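Local coordinates for protein agmatinase (Burkholderia thailandensis, PDB 4DZ4) that probably hydrolyses agmatine to putrescine and urea at a two-manganese centre, at residues A273-L278 and L313-Q318. Sequence-based numbering, arbitrary orientation.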
ATOM      1  N   ALA B 273      22.450  15.382 -10.939  1.00 12.61           N
ATOM      2  CA  ALA B 273      23.494  16.405 -11.079  1.00 13.74           C
ATOM      3  C   ALA B 273      24.690  15.799 -11.838  1.00 14.15           C
ATOM      4  O   ALA B 273      25.302  16.464 -12.685  1.00 14.92           O
ATOM      5  CB  ALA B 273      23.940  16.907  -9.711  1.00 13.62           C
ATOM      6  N   ILE B 274      25.012  14.543 -11.521  1.00 13.36           N
ATOM      7  CA  ILE B 274      26.096  13.832 -12.217  1.00 13.68           C
ATOM      8  C   ILE B 274      25.730  13.565 -13.684  1.00 13.38           C
ATOM      9  O   ILE B 274      26.474  13.962 -14.586  1.00 13.83           O
ATOM     10  CB  ILE B 274      26.481  12.519 -11.492  1.00 13.28           C
ATOM     11  CG1 ILE B 274      27.010  12.827 -10.083  1.00 13.44           C
ATOM     12  CG2 ILE B 274      27.543  11.754 -12.287  1.00 13.53           C
ATOM     13  CD1 ILE B 274      27.000  11.598  -9.173  1.00 12.94           C
ATOM     14  N   VAL B 275      24.586  12.940 -13.924  1.00 12.32           N
ATOM     15  CA  VAL B 275      24.180  12.588 -15.296  1.00 12.71           C
ATOM     16  C   VAL B 275      24.088  13.815 -16.192  1.00 13.26           C
ATOM     17  O   VAL B 275      24.601  13.816 -17.332  1.00 13.87           O
ATOM     18  CB  VAL B 275      22.878  11.762 -15.325  1.00 12.02           C
ATOM     19  CG1 VAL B 275      22.383  11.539 -16.768  1.00 12.28           C
ATOM     20  CG2 VAL B 275      23.151  10.404 -14.671  1.00 11.51           C
ATOM     21  N   ARG B 276      23.516  14.886 -15.657  1.00 13.26           N
ATOM     22  CA  ARG B 276      23.354  16.105 -16.427  1.00 14.28           C
ATOM     23  C   ARG B 276      24.670  16.737 -16.857  1.00 15.31           C
ATOM     24  O   ARG B 276      24.694  17.508 -17.828  1.00 16.05           O
ATOM     25  CB  ARG B 276      22.519  17.122 -15.666  1.00 14.49           C
ATOM     26  CG  ARG B 276      21.042  16.740 -15.598  1.00 14.13           C
ATOM     27  CD  ARG B 276      20.322  17.674 -14.647  1.00 14.61           C
ATOM     28  NE  ARG B 276      18.960  17.195 -14.335  1.00 14.77           N
ATOM     29  CZ  ARG B 276      18.229  17.706 -13.345  1.00 15.18           C
ATOM     30  NH1 ARG B 276      18.729  18.692 -12.596  1.00 15.34           N
ATOM     31  NH2 ARG B 276      17.007  17.249 -13.106  1.00 15.17           N
ATOM     32  N   GLY B 277      25.755  16.419 -16.158  1.00 15.58           N
ATOM     33  CA  GLY B 277      27.047  17.035 -16.451  1.00 17.09           C
ATOM     34  C   GLY B 277      27.916  16.243 -17.429  1.00 17.50           C
ATOM     35  O   GLY B 277      29.070  16.618 -17.683  1.00 18.15           O
ATOM     36  N   LEU B 278      27.378  15.134 -17.949  1.00 17.07           N
ATOM     37  CA  LEU B 278      28.176  14.186 -18.741  1.00 18.03           C
ATOM     38  C   LEU B 278      28.228  14.492 -20.242  1.00 18.92           C
ATOM     39  O   LEU B 278      28.531  13.612 -21.039  1.00 19.26           O
ATOM     40  CB  LEU B 278      27.687  12.756 -18.512  1.00 17.72           C
ATOM     41  CG  LEU B 278      28.097  12.204 -17.150  1.00 17.88           C
ATOM     42  CD1 LEU B 278      27.466  10.842 -16.981  1.00 17.88           C
ATOM     43  CD2 LEU B 278      29.597  12.135 -16.962  1.00 18.83           C
ATOM     44  N   LEU B 313      18.473  11.552 -22.904  1.00 12.37           N
ATOM     45  CA  LEU B 313      18.002  12.133 -24.179  1.00 12.77           C
ATOM     46  C   LEU B 313      18.545  13.553 -24.393  1.00 13.82           C
ATOM     47  O   LEU B 313      18.934  13.902 -25.494  1.00 14.32           O
ATOM     48  CB  LEU B 313      16.472  12.164 -24.290  1.00 12.55           C
ATOM     49  CG  LEU B 313      15.866  10.749 -24.270  1.00 11.89           C
ATOM     50  CD1 LEU B 313      14.344  10.814 -24.323  1.00 12.24           C
ATOM     51  CD2 LEU B 313      16.380   9.964 -25.461  1.00 12.15           C
ATOM     52  N   CYS B 314      18.542  14.357 -23.343  1.00 13.74           N
ATOM     53  CA  CYS B 314      18.966  15.739 -23.479  1.00 14.95           C
ATOM     54  C   CYS B 314      20.449  15.820 -23.793  1.00 15.32           C
ATOM     55  O   CYS B 314      20.858  16.680 -24.569  1.00 16.05           O
ATOM     56  CB  CYS B 314      18.585  16.525 -22.215  1.00 15.18           C
ATOM     57  SG  CYS B 314      16.808  16.813 -22.063  1.00 15.87           S
ATOM     58  N   LEU B 315      21.241  14.916 -23.206  1.00 14.94           N
ATOM     59  CA  LEU B 315      22.675  14.835 -23.517  1.00 15.51           C
ATOM     60  C   LEU B 315      22.862  14.560 -25.004  1.00 16.03           C
ATOM     61  O   LEU B 315      23.670  15.229 -25.660  1.00 17.22           O
ATOM     62  CB  LEU B 315      23.390  13.776 -22.698  1.00 14.98           C
ATOM     63  CG  LEU B 315      23.557  14.099 -21.199  1.00 15.04           C
ATOM     64  CD1 LEU B 315      24.058  12.863 -20.465  1.00 14.89           C
ATOM     65  CD2 LEU B 315      24.535  15.250 -21.022  1.00 16.03           C
ATOM     66  N   TRP B 316      22.099  13.603 -25.535  1.00 15.22           N
ATOM     67  CA  TRP B 316      22.155  13.355 -26.979  1.00 16.04           C
ATOM     68  C   TRP B 316      21.696  14.519 -27.837  1.00 16.62           C
ATOM     69  O   TRP B 316      22.282  14.758 -28.903  1.00 17.21           O
ATOM     70  CB  TRP B 316      21.432  12.059 -27.342  1.00 15.63           C
ATOM     71  CG  TRP B 316      22.227  10.811 -27.026  1.00 15.27           C
ATOM     72  CD1 TRP B 316      23.563  10.525 -27.341  1.00 15.86           C
ATOM     73  CD2 TRP B 316      21.731   9.600 -26.342  1.00 14.75           C
ATOM     74  NE1 TRP B 316      23.918   9.265 -26.894  1.00 15.40           N
ATOM     75  CE2 TRP B 316      22.865   8.653 -26.296  1.00 14.86           C
ATOM     76  CE3 TRP B 316      20.514   9.227 -25.784  1.00 14.29           C
ATOM     77  CZ2 TRP B 316      22.756   7.392 -25.696  1.00 14.31           C
ATOM     78  CZ3 TRP B 316      20.415   7.952 -25.185  1.00 13.90           C
ATOM     79  CH2 TRP B 316      21.506   7.049 -25.178  1.00 13.65           C
ATOM     80  N   ARG B 317      20.649  15.236 -27.402  1.00 16.73           N
ATOM     81  CA  ARG B 317      20.167  16.423 -28.147  1.00 17.72           C
ATOM     82  C   ARG B 317      21.319  17.414 -28.232  1.00 18.69           C
ATOM     83  O   ARG B 317      21.579  17.974 -29.298  1.00 19.68           O
ATOM     84  CB  ARG B 317      18.943  17.070 -27.471  1.00 18.09           C
ATOM     85  CG  ARG B 317      18.272  18.185 -28.276  1.00 19.34           C
ATOM     86  CD  ARG B 317      18.940  19.528 -27.995  1.00 20.43           C
ATOM     87  NE  ARG B 317      18.468  20.578 -28.884  1.00 22.28           N
ATOM     88  CZ  ARG B 317      18.835  21.857 -28.799  1.00 23.22           C
ATOM     89  NH1 ARG B 317      19.681  22.253 -27.863  1.00 22.90           N
ATOM     90  NH2 ARG B 317      18.369  22.739 -29.665  1.00 25.23           N
ATOM     91  N   GLN B 318      22.014  17.617 -27.117  1.00 18.37           N
ATOM     92  CA  GLN B 318      23.120  18.583 -27.092  1.00 19.28           C
ATOM     93  C   GLN B 318      24.283  18.189 -27.990  1.00 19.63           C
ATOM     94  O   GLN B 318      24.861  19.065 -28.666  1.00 20.69           O
ATOM     95  CB  GLN B 318      23.613  18.834 -25.662  1.00 19.62           C
ATOM     96  CG  GLN B 318      22.628  19.597 -24.785  1.00 20.34           C
ATOM     97  CD  GLN B 318      22.364  21.030 -25.249  1.00 21.79           C
ATOM     98  OE1 GLN B 318      21.781  21.257 -26.317  1.00 22.49           O
ATOM     99  NE2 GLN B 318      22.778  22.008 -24.437  1.00 22.45           N
TER
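Leu315 is the one residue of 313-318 that reaches 273-278, pushing its two methyls against Val275, Arg276 and Leu278. Before and after it in the chain, Leu313 and Trp316 turn instead to the sheet, both packing on Leu133 and Val49, and Trp316 NE1 is hydrogen-bonded to Leu283 O. Leu315 itself points across. With CG anti to its own carbonyl carbon (chi1 -71°), chi2 of 170° sets CD1 anti to CA as the far end of the chain, and CD2 branches off to the side.

Leu315 CD1 lies 3.3 Å from Val275 O, the carbonyl that also accepts the backbone hydrogen bond from Leu278 N. The same Leu315 CD1 is 4.1 Å from Leu278 CB, a looser apolar touch, and Val275 CG1 lies a little farther from it. Leu315 CD2 meets main chain instead, sitting 3.8 Å from Leu278 C and close to Arg276 O. Arg276 directs its side chain elsewhere, its NE forming a salt bridge with Asp311, one more tie between the two helices.

Further on, Arg317 NH1 donates to Gln318 OE1 over 2.8 Å, a bent bond (137° at the hydrogen), while Arg317 NE pairs with Asp95. Set back from the metal centre, with the side chain of Val275 about 12 Å from that of the manganese ligand Asp246, the contact joins helices 268-276 and 300-323, which flank the parallel sheet, through a single leucine in the alpha/beta fold of the arginase family.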